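Local coordinates for alpha-1,3-glucanase (Bacillus circulans, PDB 5ZRU), which probably hydrolyses alpha-1,3-glucan, this chain being the catalytic unit of a longer GH87 glucanase that binds calcium and zinc, at residues S432-Q446 with R472-K485. Sequence-based numbering, arbitrary orientation.
Sequences SAIRMNTVFPGYHFQ and RGAIDLEASNDPIK. With SO4 (sulfate ion), chain D.
Met436 lies alongside Leu477, its CG 4.0 Å from Leu477 CD2. CD1 of Ile484 fills the next place, 3.7 Å from CE2 of Phe445, and also touches Met436 CB and Thr438 CG2. Ile434 and Ile475, bridged in parallel, extend this apolar row on the inward face. Parallel strands 435-437 and 475-478 are joined by regular backbone bonds such as Met436 N to Asp476 O, 3.0 Å.

Past the strands, Thr438 plugs the loop of 480-483. Its OG1 sits between its own backbone N and carbonyl carbon (chi1 54°), where it gives a hydrogen bond to Asp482 O (2.8 Å) and takes one from Asn481 N. Thr438 CB lies over one face of the His444 ring. ND1 of that ring donates almost straight to Asp482 OD2 at 2.7 Å (176°). The oxygen lies in the ring plane and is met on its anti side, somewhat out of the carboxylate plane, which stands steeply to the ring. NE2 donates to Phe440 O, in that carbonyl's plane, so both ring nitrogens are held and the ring's rotation is fixed. A leucine in place of His444 would probably leave Asp482 OD2 and Phe440 O without their N-H partners. At the outer edge, Lys485 NZ reaches Gln446 O (2.7 Å), and a sulfate, probably from the crystallisation liquor, binds the backbone N of His444 and Gln446.

The two strands are successive rungs of the right-handed parallel beta-helix expected of this pectate-lyase-like domain. Strands 411-412 and 502-505 flank them, while Phe453 of strand 451-459 and Val487 of strand 487-495 pack against Met436 from inside.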
loop_
_atom_site.group_PDB
_atom_site.type_symbol
_atom_site.label_atom_id
_atom_site.label_comp_id
_atom_site.label_asym_id
_atom_site.label_seq_id
_atom_site.Cartn_x
_atom_site.Cartn_y
_atom_site.Cartn_z
ATOM N N SER A 432 10.680 7.156 0.217
ATOM C CA SER A 432 10.187 8.524 0.124
ATOM C C SER A 432 8.673 8.517 0.239
ATOM O O SER A 432 8.025 7.512 -0.049
ATOM C CB SER A 432 10.585 9.166 -1.214
ATOM O OG SER A 432 11.980 9.039 -1.444
ATOM N N ALA A 433 8.104 9.651 0.652
ATOM C CA ALA A 433 6.659 9.793 0.518
ATOM C C ALA A 433 6.270 9.920 -0.945
ATOM O O ALA A 433 5.284 9.322 -1.389
ATOM C CB ALA A 433 6.148 11.003 1.296
ATOM N N ILE A 434 7.052 10.681 -1.709
ATOM C CA ILE A 434 6.797 10.969 -3.114
ATOM C C ILE A 434 8.112 10.834 -3.867
ATOM O O ILE A 434 9.132 11.374 -3.428
ATOM C CB ILE A 434 6.241 12.393 -3.314
ATOM C CG1 ILE A 434 4.827 12.526 -2.756
ATOM C CG2 ILE A 434 6.271 12.781 -4.794
ATOM C CD1 ILE A 434 4.398 13.972 -2.627
ATOM N N ARG A 435 8.090 10.139 -5.009
ATOM C CA ARG A 435 9.270 10.116 -5.858
ATOM C C ARG A 435 8.866 10.235 -7.321
ATOM O O ARG A 435 7.761 9.856 -7.726
ATOM C CB ARG A 435 10.132 8.856 -5.635
ATOM C CG ARG A 435 9.639 7.581 -6.319
ATOM C CD ARG A 435 10.632 6.446 -6.089
ATOM N NE ARG A 435 10.144 5.181 -6.636
ATOM C CZ ARG A 435 10.934 4.177 -7.002
ATOM N NH1 ARG A 435 12.254 4.289 -6.883
ATOM N NH2 ARG A 435 10.408 3.062 -7.496
ATOM N N MET A 436 9.770 10.809 -8.105
ATOM C CA MET A 436 9.686 10.756 -9.557
ATOM C C MET A 436 11.069 10.384 -10.062
ATOM O O MET A 436 12.067 10.856 -9.515
ATOM C CB MET A 436 9.246 12.095 -10.148
ATOM C CG MET A 436 7.906 12.607 -9.617
ATOM S SD MET A 436 7.462 14.216 -10.319
ATOM C CE MET A 436 7.214 13.812 -12.043
ATOM N N ASN A 437 11.137 9.527 -11.076
ATOM C CA ASN A 437 12.415 9.326 -11.750
ATOM C C ASN A 437 12.151 9.004 -13.213
ATOM O O ASN A 437 11.008 8.804 -13.629
ATOM C CB ASN A 437 13.283 8.252 -11.055
ATOM C CG ASN A 437 12.743 6.825 -11.178
ATOM O OD1 ASN A 437 12.215 6.413 -12.206
ATOM N ND2 ASN A 437 12.919 6.046 -10.107
ATOM N N THR A 438 13.232 8.973 -13.997
ATOM C CA THR A 438 13.168 8.563 -15.393
ATOM C C THR A 438 13.988 7.293 -15.623
ATOM O O THR A 438 14.526 7.079 -16.712
ATOM C CB THR A 438 13.625 9.694 -16.320
ATOM O OG1 THR A 438 14.934 10.153 -15.934
ATOM C CG2 THR A 438 12.656 10.879 -16.236
ATOM N N VAL A 439 14.062 6.421 -14.608
ATOM C CA VAL A 439 14.917 5.236 -14.707
ATOM C C VAL A 439 14.285 4.076 -15.468
ATOM O O VAL A 439 14.999 3.146 -15.857
ATOM C CB VAL A 439 15.345 4.793 -13.291
ATOM C CG1 VAL A 439 14.280 3.924 -12.651
ATOM C CG2 VAL A 439 16.688 4.070 -13.334
ATOM N N PHE A 440 12.984 4.104 -15.730
ATOM C CA PHE A 440 12.321 2.923 -16.267
ATOM C C PHE A 440 12.085 3.040 -17.766
ATOM O O PHE A 440 12.074 4.144 -18.320
ATOM C CB PHE A 440 10.990 2.698 -15.539
ATOM C CG PHE A 440 11.168 2.372 -14.085
ATOM C CD1 PHE A 440 11.993 1.320 -13.702
ATOM C CD2 PHE A 440 10.573 3.147 -13.100
ATOM C CE1 PHE A 440 12.184 1.017 -12.358
ATOM C CE2 PHE A 440 10.763 2.853 -11.755
ATOM C CZ PHE A 440 11.571 1.790 -11.381
ATOM N N PRO A 441 11.906 1.904 -18.451
ATOM C CA PRO A 441 11.555 1.933 -19.876
ATOM C C PRO A 441 10.246 2.662 -20.120
ATOM O O PRO A 441 9.402 2.803 -19.230
ATOM C CB PRO A 441 11.421 0.447 -20.244
ATOM C CG PRO A 441 12.266 -0.264 -19.254
ATOM C CD PRO A 441 12.169 0.531 -17.976
ATOM N N GLY A 442 10.082 3.129 -21.347
ATOM C CA GLY A 442 8.837 3.749 -21.761
ATOM C C GLY A 442 8.928 5.259 -21.873
ATOM O O GLY A 442 9.999 5.845 -22.031
ATOM N N TYR A 443 7.760 5.900 -21.785
ATOM C CA TYR A 443 7.681 7.350 -21.900
ATOM C C TYR A 443 8.146 8.022 -20.622
ATOM O O TYR A 443 7.867 7.540 -19.519
ATOM C CB TYR A 443 6.251 7.797 -22.182
ATOM C CG TYR A 443 5.623 7.120 -23.361
ATOM C CD1 TYR A 443 5.750 7.649 -24.640
ATOM C CD2 TYR A 443 4.893 5.956 -23.194
ATOM C CE1 TYR A 443 5.160 7.032 -25.720
ATOM C CE2 TYR A 443 4.302 5.333 -24.257
ATOM C CZ TYR A 443 4.439 5.869 -25.519
ATOM O OH TYR A 443 3.838 5.229 -26.572
ATOM N N HIS A 444 8.840 9.152 -20.775
ATOM C CA HIS A 444 9.174 10.000 -19.634
ATOM C C HIS A 444 8.377 11.300 -19.720
ATOM O O HIS A 444 7.168 11.244 -19.982
ATOM C CB HIS A 444 10.692 10.190 -19.563
ATOM C CG HIS A 444 11.412 8.907 -19.284
ATOM N ND1 HIS A 444 12.639 8.587 -19.830
ATOM C CD2 HIS A 444 11.045 7.841 -18.533
ATOM C CE1 HIS A 444 13.000 7.385 -19.414
ATOM N NE2 HIS A 444 12.052 6.913 -18.622
ATOM N N PHE A 445 8.999 12.463 -19.490
ATOM C CA PHE A 445 8.236 13.681 -19.212
ATOM C C PHE A 445 8.344 14.735 -20.306
ATOM O O PHE A 445 7.960 15.885 -20.073
ATOM C CB PHE A 445 8.667 14.282 -17.865
ATOM C CG PHE A 445 8.444 13.358 -16.698
ATOM C CD1 PHE A 445 7.161 13.149 -16.199
ATOM C CD2 PHE A 445 9.503 12.673 -16.127
ATOM C CE1 PHE A 445 6.947 12.273 -15.144
ATOM C CE2 PHE A 445 9.297 11.799 -15.081
ATOM C CZ PHE A 445 8.016 11.602 -14.591
ATOM N N GLN A 446 8.850 14.376 -21.486
ATOM C CA GLN A 446 9.116 15.388 -22.506
ATOM C C GLN A 446 7.836 16.096 -22.936
ATOM O O GLN A 446 7.849 17.303 -23.208
ATOM C CB GLN A 446 9.798 14.753 -23.715
ATOM C CG GLN A 446 10.039 15.741 -24.846
ATOM C CD GLN A 446 10.712 15.109 -26.046
ATOM O OE1 GLN A 446 11.904 14.796 -26.013
ATOM N NE2 GLN A 446 9.948 14.917 -27.118
ATOM N N ARG A 472 17.425 9.226 0.444
ATOM C CA ARG A 472 16.324 9.668 -0.401
ATOM C C ARG A 472 15.537 10.733 0.352
ATOM O O ARG A 472 15.385 10.648 1.575
ATOM C CB ARG A 472 15.383 8.510 -0.784
ATOM C CG ARG A 472 16.030 7.449 -1.683
ATOM C CD ARG A 472 16.187 7.968 -3.096
ATOM N NE ARG A 472 16.989 7.059 -3.920
ATOM C CZ ARG A 472 17.331 7.310 -5.178
ATOM N NH1 ARG A 472 16.921 8.430 -5.766
ATOM N NH2 ARG A 472 18.066 6.437 -5.855
ATOM N N GLY A 473 15.051 11.731 -0.380
ATOM C CA GLY A 473 14.260 12.769 0.240
ATOM C C GLY A 473 12.887 12.263 0.638
ATOM O O GLY A 473 12.403 11.245 0.144
ATOM N N ALA A 474 12.262 12.957 1.589
ATOM C CA ALA A 474 10.832 12.741 1.794
ATOM C C ALA A 474 10.085 12.957 0.484
ATOM O O ALA A 474 9.149 12.217 0.153
ATOM C CB ALA A 474 10.304 13.671 2.895
ATOM N N ILE A 475 10.494 13.970 -0.272
ATOM C CA ILE A 475 10.168 14.114 -1.689
ATOM C C ILE A 475 11.473 13.933 -2.445
ATOM O O ILE A 475 12.440 14.658 -2.189
ATOM C CB ILE A 475 9.547 15.485 -1.997
ATOM C CG1 ILE A 475 8.232 15.676 -1.234
ATOM C CG2 ILE A 475 9.344 15.666 -3.505
ATOM C CD1 ILE A 475 7.595 17.062 -1.468
ATOM N N ASP A 476 11.509 12.977 -3.377
ATOM C CA ASP A 476 12.756 12.619 -4.050
ATOM C C ASP A 476 12.569 12.686 -5.556
ATOM O O ASP A 476 11.729 11.975 -6.119
ATOM C CB ASP A 476 13.238 11.226 -3.628
ATOM C CG ASP A 476 14.695 10.995 -3.977
ATOM O OD1 ASP A 476 14.986 10.547 -5.114
ATOM O OD2 ASP A 476 15.550 11.309 -3.129
ATOM N N LEU A 477 13.369 13.519 -6.209
ATOM C CA LEU A 477 13.294 13.704 -7.646
ATOM C C LEU A 477 14.636 13.329 -8.258
ATOM O O LEU A 477 15.677 13.870 -7.873
ATOM C CB LEU A 477 12.921 15.148 -7.992
ATOM C CG LEU A 477 11.684 15.703 -7.261
ATOM C CD1 LEU A 477 11.472 17.174 -7.614
ATOM C CD2 LEU A 477 10.429 14.891 -7.604
ATOM N N GLU A 478 14.601 12.422 -9.225
ATOM C CA GLU A 478 15.813 11.837 -9.790
ATOM C C GLU A 478 15.723 11.923 -11.306
ATOM O O GLU A 478 14.867 11.278 -11.915
ATOM C CB GLU A 478 15.976 10.391 -9.327
ATOM C CG GLU A 478 17.181 9.690 -9.912
ATOM C CD GLU A 478 17.189 8.207 -9.579
ATOM O OE1 GLU A 478 17.140 7.864 -8.378
ATOM O OE2 GLU A 478 17.212 7.390 -10.527
ATOM N N ALA A 479 16.591 12.728 -11.913
ATOM C CA ALA A 479 16.634 12.842 -13.371
ATOM C C ALA A 479 17.652 11.825 -13.874
ATOM O O ALA A 479 18.751 12.149 -14.326
ATOM C CB ALA A 479 16.958 14.265 -13.807
ATOM N N SER A 480 17.248 10.556 -13.738
ATOM C CA SER A 480 18.132 9.424 -13.982
ATOM C C SER A 480 18.690 9.464 -15.400
ATOM O O SER A 480 19.899 9.314 -15.613
ATOM C CB SER A 480 17.364 8.120 -13.765
ATOM O OG SER A 480 16.249 8.317 -12.876
ATOM N N ASN A 481 17.818 9.632 -16.394
ATOM C CA ASN A 481 18.281 9.647 -17.770
ATOM C C ASN A 481 17.683 10.881 -18.437
ATOM O O ASN A 481 18.415 11.799 -18.815
ATOM C CB ASN A 481 17.940 8.309 -18.429
ATOM C CG ASN A 481 17.268 8.456 -19.768
ATOM O OD1 ASN A 481 17.917 8.725 -20.795
ATOM N ND2 ASN A 481 15.953 8.282 -19.779
ATOM N N ASP A 482 16.377 10.960 -18.507
ATOM C CA ASP A 482 15.709 12.130 -19.054
ATOM C C ASP A 482 15.398 13.134 -17.945
ATOM O O ASP A 482 15.491 12.812 -16.755
ATOM C CB ASP A 482 14.432 11.706 -19.769
ATOM C CG ASP A 482 14.702 11.080 -21.130
ATOM O OD1 ASP A 482 15.653 11.507 -21.822
ATOM O OD2 ASP A 482 13.943 10.179 -21.511
ATOM N N PRO A 483 15.052 14.373 -18.292
ATOM C CA PRO A 483 14.774 15.378 -17.259
ATOM C C PRO A 483 13.431 15.163 -16.570
ATOM O O PRO A 483 12.514 14.527 -17.089
ATOM C CB PRO A 483 14.784 16.703 -18.035
ATOM C CG PRO A 483 14.510 16.309 -19.457
ATOM C CD PRO A 483 15.154 14.975 -19.638
ATOM N N ILE A 484 13.344 15.693 -15.357
ATOM C CA ILE A 484 12.067 15.911 -14.687
ATOM C C ILE A 484 11.623 17.323 -15.032
ATOM O O ILE A 484 12.373 18.282 -14.820
ATOM C CB ILE A 484 12.194 15.731 -13.163
ATOM C CG1 ILE A 484 12.864 14.396 -12.802
ATOM C CG2 ILE A 484 10.820 15.878 -12.478
ATOM C CD1 ILE A 484 12.015 13.193 -13.071
ATOM N N LYS A 485 10.410 17.454 -15.571
ATOM C CA LYS A 485 9.960 18.703 -16.174
ATOM C C LYS A 485 8.485 18.955 -15.881
ATOM O O LYS A 485 7.667 18.038 -15.978
ATOM C CB LYS A 485 10.190 18.657 -17.690
ATOM C CG LYS A 485 9.568 19.779 -18.461
ATOM C CD LYS A 485 10.077 19.819 -19.905
ATOM C CE LYS A 485 9.600 18.647 -20.741
ATOM N NZ LYS A 485 9.787 18.951 -22.207
HETATM S S SO4 D . 9.951 11.131 -23.621
HETATM O O1 SO4 D . 11.335 11.465 -23.971
HETATM O O2 SO4 D . 9.599 11.835 -22.401
HETATM O O3 SO4 D . 9.053 11.540 -24.700
HETATM O O4 SO4 D . 9.850 9.687 -23.414
HETATM O O HOH W 1 13.415 9.523 -7.117
HETATM O O HOH W 2 14.623 7.123 -7.890
HETATM O O HOH W 3 11.694 13.503 -19.510
#